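Local structure of protein CsuE (Acinetobacter baumannii, 6FJY) at residues S58-Q63 against Q122-L127; A43-L48 against S89-V94; G207-V212 against V278-Y283; S75-I80 against P105-L110; E66-I71 against A112-S117. The protein serves as the tip subunit of archaic chaperone-usher Csu pili, where it probably acts as the adhesin that attaches cells to surfaces during biofilm formation. All coordinates share one frame; numbering follows the deposited sequence.

Contact 1. Residues S58-Q63 against Q122-L127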
# COMPACT_ATOMS: atom_id res chain seq x y z
N SER D 58 2.01 -13.87 -17.98
CA SER D 58 0.66 -13.42 -17.72
C SER D 58 0.28 -13.75 -16.28
O SER D 58 0.38 -14.91 -15.86
CB SER D 58 -0.33 -14.06 -18.70
OG SER D 58 -1.67 -13.72 -18.37
N PHE D 59 -0.16 -12.73 -15.54
CA PHE D 59 -0.65 -12.87 -14.18
C PHE D 59 -2.12 -12.48 -14.14
O PHE D 59 -2.51 -11.47 -14.73
CB PHE D 59 0.13 -11.98 -13.21
CG PHE D 59 1.58 -12.36 -13.04
CD1 PHE D 59 2.44 -12.36 -14.12
CD2 PHE D 59 2.08 -12.69 -11.80
CE1 PHE D 59 3.77 -12.70 -13.97
CE2 PHE D 59 3.40 -13.03 -11.63
CZ PHE D 59 4.25 -13.04 -12.72
N THR D 60 -2.93 -13.26 -13.44
CA THR D 60 -4.38 -13.10 -13.47
C THR D 60 -4.94 -12.73 -12.10
O THR D 60 -4.53 -13.29 -11.08
CB THR D 60 -5.07 -14.37 -13.94
OG1 THR D 60 -4.42 -15.50 -13.35
CG2 THR D 60 -5.00 -14.47 -15.44
N ASN D 61 -5.90 -11.81 -12.11
CA ASN D 61 -6.74 -11.55 -10.95
C ASN D 61 -7.85 -12.59 -10.94
O ASN D 61 -8.62 -12.70 -11.90
CB ASN D 61 -7.32 -10.14 -11.02
CG ASN D 61 -7.90 -9.67 -9.70
OD1 ASN D 61 -8.21 -10.48 -8.81
ND2 ASN D 61 -8.06 -8.36 -9.55
N ALA D 62 -7.94 -13.36 -9.85
CA ALA D 62 -8.89 -14.47 -9.83
C ALA D 62 -10.34 -14.00 -9.84
O ALA D 62 -11.24 -14.82 -10.06
CB ALA D 62 -8.65 -15.36 -8.61
N GLN D 63 -10.59 -12.71 -9.61
CA GLN D 63 -11.95 -12.18 -9.52
C GLN D 63 -12.38 -11.48 -10.81
O GLN D 63 -13.40 -11.83 -11.40
CB GLN D 63 -12.05 -11.22 -8.33
CG GLN D 63 -11.11 -11.55 -7.19
CD GLN D 63 -11.51 -12.82 -6.46
OE1 GLN D 63 -10.72 -13.76 -6.34
NE2 GLN D 63 -12.75 -12.85 -5.96
N GLN D 122 -2.11 -13.60 -9.94
CA GLN D 122 -1.34 -14.82 -9.85
C GLN D 122 -0.86 -15.23 -11.24
O GLN D 122 -1.65 -15.28 -12.18
CB GLN D 122 -2.17 -15.94 -9.24
CG GLN D 122 -1.36 -17.17 -8.86
CD GLN D 122 -0.42 -16.90 -7.71
OE1 GLN D 122 0.69 -17.44 -7.65
NE2 GLN D 122 -0.86 -16.07 -6.77
N ALA D 123 0.43 -15.52 -11.36
CA ALA D 123 0.96 -16.00 -12.62
C ALA D 123 0.20 -17.26 -13.05
O ALA D 123 -0.24 -18.05 -12.22
CB ALA D 123 2.46 -16.29 -12.51
N ASP D 124 0.01 -17.40 -14.35
CA ASP D 124 -0.87 -18.45 -14.86
C ASP D 124 -0.19 -19.81 -14.83
O ASP D 124 -0.88 -20.84 -14.74
CB ASP D 124 -1.33 -18.10 -16.27
CG ASP D 124 -2.22 -16.87 -16.29
OD1 ASP D 124 -2.91 -16.65 -15.28
OD2 ASP D 124 -2.23 -16.14 -17.30
N SER D 125 1.13 -19.84 -14.89
CA SER D 125 1.93 -21.04 -14.74
C SER D 125 3.07 -20.76 -13.78
O SER D 125 3.63 -19.66 -13.77
CB SER D 125 2.49 -21.51 -16.08
OG SER D 125 3.17 -22.75 -15.92
N PRO D 126 3.44 -21.73 -12.96
CA PRO D 126 4.57 -21.55 -12.04
C PRO D 126 5.89 -21.50 -12.80
O PRO D 126 6.00 -21.88 -13.97
CB PRO D 126 4.49 -22.76 -11.12
CG PRO D 126 3.74 -23.79 -11.92
CD PRO D 126 2.77 -23.03 -12.76
N LEU D 127 6.90 -21.00 -12.10
CA LEU D 127 8.26 -20.94 -12.63
C LEU D 127 8.97 -22.26 -12.31
O LEU D 127 9.26 -22.55 -11.14
CB LEU D 127 9.00 -19.76 -12.02
CG LEU D 127 9.92 -18.91 -12.90
CD1 LEU D 127 10.97 -18.22 -12.01
CD2 LEU D 127 10.56 -19.72 -13.99

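Contact 2. Residues A43-L48 against S89-V94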
# COMPACT_ATOMS: atom_id res chain seq x y z
N ALA D 43 39.15 -18.38 -8.70
CA ALA D 43 40.21 -19.18 -9.31
C ALA D 43 39.66 -20.32 -10.16
O ALA D 43 40.39 -20.84 -11.01
CB ALA D 43 41.12 -19.76 -8.22
N ASN D 44 38.41 -20.70 -9.94
CA ASN D 44 37.82 -21.84 -10.61
C ASN D 44 36.48 -21.42 -11.19
O ASN D 44 35.69 -20.75 -10.53
CB ASN D 44 37.66 -23.04 -9.66
CG ASN D 44 38.98 -23.54 -9.13
OD1 ASN D 44 39.95 -23.68 -9.87
ND2 ASN D 44 39.04 -23.80 -7.83
N MET D 45 36.27 -21.81 -12.44
CA MET D 45 35.06 -21.45 -13.16
C MET D 45 33.82 -21.87 -12.40
O MET D 45 33.77 -22.97 -11.83
CB MET D 45 35.07 -22.11 -14.54
CG MET D 45 33.98 -21.65 -15.47
SD MET D 45 34.37 -20.08 -16.22
CE MET D 45 33.44 -20.29 -17.72
N THR D 46 32.82 -21.01 -12.38
CA THR D 46 31.51 -21.38 -11.89
C THR D 46 30.67 -21.75 -13.10
O THR D 46 30.28 -20.88 -13.89
CB THR D 46 30.87 -20.25 -11.10
OG1 THR D 46 31.77 -19.79 -10.08
CG2 THR D 46 29.55 -20.71 -10.48
N TYR D 47 30.40 -23.05 -13.27
CA TYR D 47 29.55 -23.49 -14.37
C TYR D 47 28.10 -23.41 -13.94
O TYR D 47 27.74 -23.87 -12.85
CB TYR D 47 29.90 -24.91 -14.81
CG TYR D 47 31.28 -25.07 -15.38
CD1 TYR D 47 31.55 -24.79 -16.71
CD2 TYR D 47 32.32 -25.53 -14.58
CE1 TYR D 47 32.83 -24.95 -17.23
CE2 TYR D 47 33.59 -25.70 -15.09
CZ TYR D 47 33.84 -25.41 -16.41
OH TYR D 47 35.11 -25.58 -16.90
N LEU D 48 27.28 -22.81 -14.79
CA LEU D 48 25.84 -22.72 -14.54
C LEU D 48 25.14 -22.43 -15.85
O LEU D 48 25.40 -21.40 -16.48
CB LEU D 48 25.53 -21.64 -13.51
CG LEU D 48 24.16 -21.73 -12.85
CD1 LEU D 48 24.22 -21.13 -11.46
CD2 LEU D 48 23.09 -21.03 -13.67
N SER D 89 28.06 -19.43 -17.22
CA SER D 89 29.38 -19.82 -16.72
C SER D 89 30.38 -18.68 -16.85
O SER D 89 30.67 -18.21 -17.95
CB SER D 89 29.89 -21.05 -17.46
OG SER D 89 29.03 -22.16 -17.26
N SER D 90 30.89 -18.23 -15.71
CA SER D 90 32.00 -17.30 -15.66
C SER D 90 32.73 -17.52 -14.36
O SER D 90 32.26 -18.24 -13.47
CB SER D 90 31.54 -15.84 -15.76
OG SER D 90 31.12 -15.38 -14.49
N PHE D 91 33.90 -16.90 -14.24
CA PHE D 91 34.66 -16.98 -13.01
C PHE D 91 34.10 -16.08 -11.92
O PHE D 91 34.44 -16.26 -10.75
CB PHE D 91 36.12 -16.61 -13.28
CG PHE D 91 36.89 -17.68 -14.01
CD1 PHE D 91 36.82 -17.78 -15.39
CD2 PHE D 91 37.67 -18.58 -13.32
CE1 PHE D 91 37.52 -18.77 -16.06
CE2 PHE D 91 38.38 -19.55 -13.98
CZ PHE D 91 38.30 -19.65 -15.35
N THR D 92 33.22 -15.14 -12.28
CA THR D 92 32.69 -14.13 -11.38
C THR D 92 31.21 -14.34 -11.06
O THR D 92 30.64 -13.55 -10.30
CB THR D 92 32.87 -12.72 -11.98
OG1 THR D 92 31.86 -12.50 -12.97
CG2 THR D 92 34.24 -12.56 -12.62
N LEU D 93 30.59 -15.37 -11.62
CA LEU D 93 29.17 -15.64 -11.42
C LEU D 93 28.80 -15.79 -9.96
O LEU D 93 27.64 -15.53 -9.60
CB LEU D 93 28.79 -16.92 -12.18
CG LEU D 93 27.32 -17.31 -12.16
CD1 LEU D 93 26.47 -16.15 -12.63
CD2 LEU D 93 27.13 -18.50 -13.05
N VAL D 94 29.75 -16.19 -9.11
CA VAL D 94 29.44 -16.43 -7.71
C VAL D 94 28.98 -15.16 -7.02
O VAL D 94 28.22 -15.22 -6.05
CB VAL D 94 30.66 -17.06 -6.99
CG1 VAL D 94 30.61 -18.58 -7.10
CG2 VAL D 94 31.95 -16.52 -7.58

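Contact 3. Residues G207-V212 against V278-Y283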
# COMPACT_ATOMS: atom_id res chain seq x y z
N GLY D 207 -8.45 18.18 -6.81
CA GLY D 207 -8.48 17.00 -7.65
C GLY D 207 -7.87 15.79 -6.97
O GLY D 207 -6.77 15.87 -6.42
N ILE D 208 -8.58 14.66 -7.00
CA ILE D 208 -8.10 13.41 -6.40
C ILE D 208 -8.20 12.29 -7.43
O ILE D 208 -9.30 11.98 -7.92
CB ILE D 208 -8.88 13.05 -5.13
CG1 ILE D 208 -8.71 14.17 -4.10
CG2 ILE D 208 -8.39 11.72 -4.57
CD1 ILE D 208 -9.37 13.93 -2.79
N ARG D 209 -7.07 11.69 -7.76
CA ARG D 209 -6.98 10.58 -8.70
C ARG D 209 -6.74 9.31 -7.90
O ARG D 209 -5.70 9.16 -7.25
CB ARG D 209 -5.86 10.81 -9.72
CG ARG D 209 -6.02 12.12 -10.50
CD ARG D 209 -4.83 12.38 -11.42
NE ARG D 209 -4.47 11.18 -12.17
CZ ARG D 209 -3.28 10.59 -12.13
NH1 ARG D 209 -2.31 11.09 -11.37
NH2 ARG D 209 -3.05 9.50 -12.85
N CYS D 210 -7.71 8.39 -7.96
CA CYS D 210 -7.70 7.18 -7.16
C CYS D 210 -7.91 5.98 -8.07
O CYS D 210 -8.50 6.08 -9.15
CB CYS D 210 -8.79 7.22 -6.06
SG CYS D 210 -8.46 8.21 -4.61
N SER D 211 -7.41 4.83 -7.62
CA SER D 211 -7.77 3.57 -8.26
C SER D 211 -9.26 3.28 -8.05
O SER D 211 -9.93 3.92 -7.24
CB SER D 211 -6.91 2.44 -7.70
OG SER D 211 -6.75 2.60 -6.31
N VAL D 212 -9.77 2.31 -8.81
CA VAL D 212 -11.19 1.97 -8.68
C VAL D 212 -11.47 1.48 -7.26
O VAL D 212 -10.57 1.05 -6.53
CB VAL D 212 -11.65 0.92 -9.71
CG1 VAL D 212 -11.68 1.52 -11.11
CG2 VAL D 212 -10.77 -0.30 -9.66
N VAL D 278 -8.29 3.82 -13.42
CA VAL D 278 -8.03 5.05 -12.68
C VAL D 278 -9.22 6.00 -12.72
O VAL D 278 -9.66 6.41 -13.79
CB VAL D 278 -6.78 5.78 -13.23
CG1 VAL D 278 -6.75 5.71 -14.75
CG2 VAL D 278 -6.77 7.24 -12.77
N THR D 279 -9.73 6.35 -11.54
CA THR D 279 -10.83 7.30 -11.43
C THR D 279 -10.36 8.57 -10.74
O THR D 279 -9.66 8.52 -9.73
CB THR D 279 -12.01 6.71 -10.66
OG1 THR D 279 -12.92 7.76 -10.32
CG2 THR D 279 -11.55 6.02 -9.41
N GLN D 280 -10.76 9.72 -11.30
CA GLN D 280 -10.39 11.02 -10.78
C GLN D 280 -11.64 11.72 -10.26
O GLN D 280 -12.65 11.79 -10.97
CB GLN D 280 -9.71 11.87 -11.87
CG GLN D 280 -9.34 13.29 -11.45
CD GLN D 280 -9.08 14.19 -12.65
OE1 GLN D 280 -9.06 15.42 -12.54
NE2 GLN D 280 -8.88 13.59 -13.82
N GLN D 281 -11.57 12.22 -9.03
CA GLN D 281 -12.61 13.07 -8.46
C GLN D 281 -12.14 14.52 -8.41
O GLN D 281 -10.98 14.79 -8.07
CB GLN D 281 -13.00 12.64 -7.04
CG GLN D 281 -13.69 11.31 -6.92
CD GLN D 281 -12.72 10.15 -6.94
OE1 GLN D 281 -11.62 10.23 -6.38
NE2 GLN D 281 -13.11 9.08 -7.61
N ASN D 282 -13.04 15.43 -8.73
CA ASN D 282 -12.80 16.86 -8.56
C ASN D 282 -13.86 17.45 -7.64
O ASN D 282 -15.00 16.97 -7.58
CB ASN D 282 -12.78 17.57 -9.90
CG ASN D 282 -11.48 17.33 -10.64
OD1 ASN D 282 -10.49 18.03 -10.42
ND2 ASN D 282 -11.47 16.32 -11.52
N TYR D 283 -13.47 18.47 -6.88
CA TYR D 283 -14.33 19.09 -5.87
C TYR D 283 -14.28 20.60 -6.07
O TYR D 283 -13.31 21.25 -5.67
CB TYR D 283 -13.91 18.70 -4.46
CG TYR D 283 -13.89 17.21 -4.20
CD1 TYR D 283 -12.80 16.43 -4.58
CD2 TYR D 283 -14.96 16.58 -3.55
CE1 TYR D 283 -12.78 15.06 -4.34
CE2 TYR D 283 -14.95 15.22 -3.32
CZ TYR D 283 -13.86 14.46 -3.71
OH TYR D 283 -13.85 13.11 -3.48

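Contact 4. Residues S75-I80 against P105-L110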
# COMPACT_ATOMS: atom_id res chain seq x y z
N SER D 75 19.67 -13.37 -13.86
CA SER D 75 20.57 -12.63 -12.98
C SER D 75 21.43 -11.63 -13.73
O SER D 75 22.04 -10.76 -13.10
CB SER D 75 21.45 -13.62 -12.21
OG SER D 75 20.66 -14.58 -11.54
N ASN D 76 21.53 -11.72 -15.06
CA ASN D 76 22.26 -10.75 -15.86
C ASN D 76 21.34 -9.76 -16.56
O ASN D 76 21.75 -9.12 -17.53
CB ASN D 76 23.14 -11.48 -16.88
CG ASN D 76 24.21 -12.33 -16.24
OD1 ASN D 76 25.03 -11.83 -15.45
ND2 ASN D 76 24.22 -13.62 -16.56
N ASN D 77 20.10 -9.63 -16.07
CA ASN D 77 19.06 -8.80 -16.68
C ASN D 77 18.80 -9.16 -18.14
O ASN D 77 18.52 -8.29 -18.97
CB ASN D 77 19.38 -7.31 -16.52
CG ASN D 77 18.61 -6.66 -15.37
OD1 ASN D 77 17.49 -6.18 -15.55
ND2 ASN D 77 19.20 -6.68 -14.18
N GLU D 78 18.84 -10.45 -18.45
CA GLU D 78 18.45 -10.96 -19.76
C GLU D 78 17.10 -11.66 -19.68
O GLU D 78 16.83 -12.43 -18.75
CB GLU D 78 19.50 -11.92 -20.32
CG GLU D 78 20.77 -11.23 -20.77
CD GLU D 78 21.54 -12.04 -21.78
OE1 GLU D 78 21.81 -13.23 -21.50
OE2 GLU D 78 21.87 -11.49 -22.85
N ILE D 79 16.26 -11.40 -20.68
CA ILE D 79 14.91 -11.95 -20.75
C ILE D 79 14.98 -13.46 -20.93
O ILE D 79 15.66 -13.98 -21.83
CB ILE D 79 14.12 -11.29 -21.89
CG1 ILE D 79 14.00 -9.78 -21.64
CG2 ILE D 79 12.75 -11.92 -22.04
CD1 ILE D 79 12.98 -9.10 -22.51
N ILE D 80 14.25 -14.18 -20.08
CA ILE D 80 14.16 -15.63 -20.17
C ILE D 80 12.91 -15.99 -20.96
O ILE D 80 11.85 -15.35 -20.84
CB ILE D 80 14.16 -16.30 -18.78
CG1 ILE D 80 12.82 -16.12 -18.07
CG2 ILE D 80 15.24 -15.70 -17.90
CD1 ILE D 80 12.68 -16.96 -16.84
N PRO D 105 19.19 -14.36 -7.99
CA PRO D 105 17.97 -13.59 -8.25
C PRO D 105 17.58 -13.55 -9.71
O PRO D 105 18.42 -13.50 -10.62
CB PRO D 105 18.36 -12.19 -7.76
CG PRO D 105 19.81 -12.11 -8.04
CD PRO D 105 20.37 -13.49 -7.81
N PHE D 106 16.28 -13.62 -9.93
CA PHE D 106 15.63 -13.23 -11.17
C PHE D 106 14.82 -11.96 -10.90
O PHE D 106 14.63 -11.55 -9.75
CB PHE D 106 14.72 -14.34 -11.71
CG PHE D 106 15.45 -15.44 -12.44
CD1 PHE D 106 16.83 -15.56 -12.40
CD2 PHE D 106 14.73 -16.36 -13.20
CE1 PHE D 106 17.48 -16.57 -13.08
CE2 PHE D 106 15.37 -17.37 -13.89
CZ PHE D 106 16.75 -17.48 -13.83
N TYR D 107 14.31 -11.36 -11.97
CA TYR D 107 13.66 -10.07 -11.88
C TYR D 107 12.35 -10.10 -12.64
O TYR D 107 12.27 -10.67 -13.73
CB TYR D 107 14.58 -8.94 -12.41
CG TYR D 107 15.90 -8.83 -11.66
CD1 TYR D 107 16.02 -8.04 -10.53
CD2 TYR D 107 17.02 -9.55 -12.08
CE1 TYR D 107 17.23 -7.95 -9.84
CE2 TYR D 107 18.23 -9.47 -11.40
CZ TYR D 107 18.32 -8.67 -10.28
OH TYR D 107 19.52 -8.60 -9.61
N ILE D 108 11.33 -9.49 -12.05
CA ILE D 108 10.06 -9.24 -12.72
C ILE D 108 10.05 -7.81 -13.24
O ILE D 108 10.35 -6.86 -12.50
CB ILE D 108 8.87 -9.50 -11.79
CG1 ILE D 108 8.86 -10.96 -11.33
CG2 ILE D 108 7.58 -9.18 -12.50
CD1 ILE D 108 7.63 -11.32 -10.52
N ARG D 109 9.70 -7.66 -14.50
CA ARG D 109 9.53 -6.36 -15.14
C ARG D 109 8.06 -6.22 -15.53
O ARG D 109 7.55 -6.99 -16.36
CB ARG D 109 10.43 -6.24 -16.38
CG ARG D 109 10.40 -4.86 -17.03
CD ARG D 109 11.35 -4.76 -18.21
NE ARG D 109 12.76 -4.82 -17.81
CZ ARG D 109 13.77 -4.96 -18.66
NH1 ARG D 109 13.55 -5.04 -19.96
NH2 ARG D 109 15.02 -5.00 -18.20
N LEU D 110 7.37 -5.26 -14.92
CA LEU D 110 6.04 -4.88 -15.36
C LEU D 110 6.15 -3.70 -16.32
O LEU D 110 6.56 -2.61 -15.91
CB LEU D 110 5.18 -4.50 -14.17
CG LEU D 110 4.89 -5.68 -13.25
CD1 LEU D 110 4.06 -5.26 -12.05
CD2 LEU D 110 4.19 -6.76 -14.02

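Contact 5. Residues E66-I71 against A112-S117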
# COMPACT_ATOMS: atom_id res chain seq x y z
N GLU D 66 -9.01 -9.68 -15.03
CA GLU D 66 -7.98 -8.79 -15.52
C GLU D 66 -6.62 -9.47 -15.42
O GLU D 66 -6.36 -10.26 -14.51
CB GLU D 66 -7.96 -7.48 -14.74
CG GLU D 66 -9.22 -6.64 -14.92
CD GLU D 66 -9.25 -5.44 -13.98
OE1 GLU D 66 -8.95 -4.32 -14.43
OE2 GLU D 66 -9.58 -5.64 -12.79
N LYS D 67 -5.75 -9.16 -16.38
CA LYS D 67 -4.47 -9.85 -16.50
C LYS D 67 -3.37 -8.82 -16.68
O LYS D 67 -3.44 -7.97 -17.57
CB LYS D 67 -4.47 -10.82 -17.69
CG LYS D 67 -5.58 -11.86 -17.66
CD LYS D 67 -5.36 -12.95 -18.71
CE LYS D 67 -6.48 -13.99 -18.67
NZ LYS D 67 -6.00 -15.38 -19.03
N LEU D 68 -2.36 -8.90 -15.83
CA LEU D 68 -1.14 -8.12 -16.01
C LEU D 68 -0.16 -8.91 -16.87
O LEU D 68 -0.20 -10.15 -16.91
CB LEU D 68 -0.49 -7.78 -14.67
CG LEU D 68 -1.10 -6.67 -13.82
CD1 LEU D 68 -0.45 -6.71 -12.46
CD2 LEU D 68 -0.88 -5.32 -14.49
N ASN D 69 0.73 -8.19 -17.53
CA ASN D 69 1.77 -8.80 -18.35
C ASN D 69 3.12 -8.38 -17.80
O ASN D 69 3.42 -7.19 -17.71
CB ASN D 69 1.61 -8.40 -19.82
CG ASN D 69 0.36 -9.01 -20.44
OD1 ASN D 69 -0.46 -8.30 -21.02
ND2 ASN D 69 0.22 -10.33 -20.30
N ALA D 70 3.93 -9.36 -17.43
CA ALA D 70 5.24 -9.13 -16.86
C ALA D 70 6.31 -9.62 -17.81
O ALA D 70 6.04 -10.17 -18.89
CB ALA D 70 5.36 -9.81 -15.50
N ILE D 71 7.56 -9.41 -17.41
CA ILE D 71 8.72 -9.86 -18.16
C ILE D 71 9.70 -10.41 -17.14
O ILE D 71 10.10 -9.69 -16.21
CB ILE D 71 9.38 -8.72 -18.96
CG1 ILE D 71 8.40 -8.14 -19.98
CG2 ILE D 71 10.64 -9.21 -19.63
CD1 ILE D 71 8.95 -6.93 -20.69
N ALA D 112 5.35 -0.40 -18.29
CA ALA D 112 4.52 0.76 -18.01
C ALA D 112 3.33 0.82 -18.96
O ALA D 112 3.31 0.18 -20.02
CB ALA D 112 5.32 2.06 -18.12
N GLY D 113 2.33 1.61 -18.57
CA GLY D 113 1.13 1.75 -19.37
C GLY D 113 0.08 0.70 -19.14
O GLY D 113 -0.82 0.55 -19.97
N GLN D 114 0.16 -0.04 -18.04
CA GLN D 114 -0.81 -1.07 -17.69
C GLN D 114 -1.70 -0.55 -16.56
O GLN D 114 -1.21 -0.29 -15.46
CB GLN D 114 -0.12 -2.36 -17.27
CG GLN D 114 0.83 -2.94 -18.31
CD GLN D 114 1.20 -4.40 -18.02
OE1 GLN D 114 0.32 -5.23 -17.76
NE2 GLN D 114 2.49 -4.71 -18.03
N SER D 115 -2.99 -0.41 -16.84
CA SER D 115 -3.96 0.11 -15.89
C SER D 115 -4.89 -1.02 -15.49
O SER D 115 -5.63 -1.54 -16.32
CB SER D 115 -4.75 1.28 -16.50
OG SER D 115 -5.70 1.79 -15.58
N VAL D 116 -4.85 -1.40 -14.21
CA VAL D 116 -5.57 -2.57 -13.71
C VAL D 116 -6.06 -2.29 -12.29
O VAL D 116 -5.52 -1.44 -11.58
CB VAL D 116 -4.69 -3.84 -13.76
CG1 VAL D 116 -3.97 -4.07 -12.43
CG2 VAL D 116 -5.51 -5.03 -14.16
N SER D 117 -7.09 -3.02 -11.89
CA SER D 117 -7.71 -2.81 -10.59
C SER D 117 -6.84 -3.40 -9.48
O SER D 117 -6.07 -4.33 -9.71
CB SER D 117 -9.10 -3.44 -10.54
OG SER D 117 -9.03 -4.84 -10.70

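Contact 1. Residues S58-Q63 against Q122-L127
Ser58 meets Asp124 twice, once through its backbone and once through its side chain. Its carbonyl O accepts the Asp124 backbone N at 2.9 Å. Its hydroxyl, swung to the far side of CB from the backbone N (chi1 174°), gives a hydrogen bond from OG to Asp124 OD2 at 2.7 Å. This bond reaches the carboxylate on the syn side of the oxygen but about 29° out of its plane.

Phe59 follows on the buried face, where its ring lies against Ala123. The methyl carbon Ala123 CB stands over one ring face, displaced toward the rim, 3.6 Å from the centroid of the Phe59 ring, a close CH-pi contact. The two residues form a non-hydrogen-bonded antiparallel pair. The pair belongs to the junction of strand 58-61 with strand 119-136, neighbours in the Ig-like beta sandwich of the N-terminal lobe, and Leu173 and Ile175 of strand 167-184 also pack on the Phe59 ring.

Thr60 forms the hydrogen-bonded pair with Gln122: Thr60 N to Gln122 O and Gln122 N to Thr60 O both measure 2.7 Å. The Thr60 side chain is on the opposite face from Phe59; chi1 41° sets OG1 between its own backbone N and carbonyl carbon, within 2.7 Å of Asp124 OD1 and 3.0 Å of Gln122 O, two acceptors competing for one proton. Asp124 lies just past the paired part of its strand, with OD1 beside the Thr60 hydroxyl and OD2 beside that of Ser58, and its side chain meets that of Thr60 at about a right angle.

Contact 2. Residues A43-L48 against S89-V94
Thr46 and Ser90 make the backbone link, a single antiparallel bridge. Thr46 N donates to Ser90 O at 3.0 Å, while the return bond from Ser90 N to Thr46 O is long and weak. One side-chain bond extends the pairing: Leu48 N reaches Ser89 OG at 3.1 Å, and the same hydroxyl is also hydrogen-bonded to Asp87. An ST turn, with Ser90 OG accepting from Thr92 N, follows the bridge, and beyond it Leu93 and Val94 return to the first segment.

Aromatic contacts centre on Met45. Its CG is turned away from the backbone N (chi1 -171°) and the chain then bends, which lays the side chain between two rings. Met45 CG sits over the middle of the Tyr47 ring. On its other flank, CB stands over a face of Phe91, and SD approaches that ring obliquely, 3.9 Å from the Phe91 centroid, a Met-aromatic contact.

Apolar packing takes place deeper in, where Leu93 CD2 touches Leu48 CB at 3.6 Å. Beside Val135 of strand 119-136, the methyl Val94 CG1 lies against the hydroxyl oxygen Thr46 OG1 at 3.4 Å.

With so few backbone bonds, the loop after strand 85-87 appears to depend largely on sulfur, aromatic and aliphatic surfaces to stay against the start of strand 47-54 at this end of the Ig-like sandwich.

Contact 3. Residues G207-V212 against V278-Y283
Ile208 and Gln281 lie at the heart of a regular antiparallel pairing between strands 202-210 and 279-289, whose short axes here run 163° apart. Two hydrogen-bonded pairs hold it: Ile208 N to Gln281 O (2.6 Å) with its return bond, and Cys210 N to Thr279 O (2.6 Å) with its own. The non-hydrogen-bonded pair of Arg209 and Gln280 separates them.

The tight side carries Ile208, Cys210 and Thr279. Ile208 CD1 touches Tyr283 CE1 at 3.9 Å, meeting the ring obliquely. Farther along, Thr279 CG2 lies against two successive carbonyls, 3.1 Å from Cys210 O and 3.4 Å from Ser211 O. Cys210 turns SG away from its carbonyl carbon (chi1 -77°) into the disulfide with Cys181, which ties this strand to strand 167-184 on its other side within the Spore Coat Protein U domain.

The opposite face is looser. Arg209 CG rests on Gln280 CG at 3.6 Å, after which the two chains part, their flat ends nearly perpendicular. The guanidinium goes on to a salt bridge with Glu21. Beyond it, Asn282 ND2 donates to Gln280 OE1 at 2.8 Å, reaching this oxygen from above its carbonyl plane, while Gly207 offers just its backbone.

The four backbone bonds therefore carry the pairing, while the disulfide fixes strand 202-210 to its other neighbour; the Arg209-Gln280 face adds aliphatic contact, with the guanidinium charge paired with Glu21.

Contact 4. Residues S75-I80 against P105-L110
Ser75 and Pro105 are joined because the serine chi1 of -54° sets OG beside its own backbone N and aims it at the neighbouring strand. The two segments belong to the Ig-like sandwich of the N-terminal lobe, where the turn following strand 67-73 folds back over strand 103-110. Ser75 OG donates to Pro105 O at 2.7 Å, tilted out of the carbonyl plane. Ile80, at the far end of its segment, has CG1 between backbone N and carbonyl carbon (chi1 75°), which carries CD1 to Phe106 CE2 at 4.0 Å.

Asp74 OD1 accepts the Glu78 backbone N within this turn, and Ile80 pairs with Ile72 through the backbone. Phe106 faces inward, its ring meeting Ile80 and Ser75 obliquely and also reaching Phe29 of strand 24-31 and Tyr50 of strand 47-54. Ser75 thereby satisfies a strand carbonyl with its hydroxyl at a buried position, while isoleucine and phenylalanine fill the core beneath.

The outer face is polar and less close. Asn77 adopts a left-handed backbone conformation, and its amide comes over one face of the Tyr107 ring, with ND2 4.1 Å from Tyr107 CE2. The two planes are 24° apart, so the amide is roughly parallel to the ring, with ND2 above its rim and Ser75 CA at the ring edge. Asn77 OD1 faces the edge of the Arg109 guanidinium, where the distance to NH2 is a long 3.8 Å.

Contact 5. Residues E66-I71 against A112-S117
Strand 67-73 of the N-terminal Ig-like lobe is flanked by the connection from strand 103-110 to strand 119-136, and there Gln114 grips Asn69 with its side-chain amide. Gln114 OE1 accepts the Asn69 N at 3.0 Å, and NE2 donates to Asn69 O at 2.7 Å. Each acceptor is met in its carbonyl plane, on a lone pair, and Asn69 O lies almost in the plane of the glutamine amide. Two nearly straight bonds (165° and 171° at hydrogen) fix the rotation of the amide, and NE2 gives a further bond to Pro111 O.

The glutamine amide so takes the part of a neighbouring strand's peptide group, extending the hydrogen bonding of strand 67-73 where the connecting segment itself has no regular strand form. Its aliphatic neighbour is Leu68, whose CD2 lies 3.5 Å from Gln114 OE1 and 3.9 Å from Val116 CG1; Tyr121 also packs on Leu68 and Val116.

At the start of the first segment, the Glu66 and Val116 side chains run antiparallel alongside each other, Glu66 CB touching Val116 CG2 at 3.5 Å. The glutamate carboxylate ends at Ser117: OE1 accepts the Ser117 N weakly at 3.4 Å, while the hydroxyl sits so close to OE2 that its modelled position is doubtful.

Overall arrangement
From the N terminus the chain opens contact 2 at 43-48, then contact 1 at 58-63, contact 5 at 66-71 and contact 4 at 75-80. Contact 2 closes first, at 89-94, and so crosses the other three. These close in reverse order at 105-110, 112-117 and 122-127: contact 4 lies within contact 5, which lies within contact 1. They are continuous through strand 67-73, bonded to strand 58-61 in contact 1 and to strand 103-110 in contact 4. Contact 2 lies at the far end of this lobe. Contact 3 follows in series in the Spore Coat Protein U domain, and Val212 packs on Ser117 of contact 5 where the lobes meet.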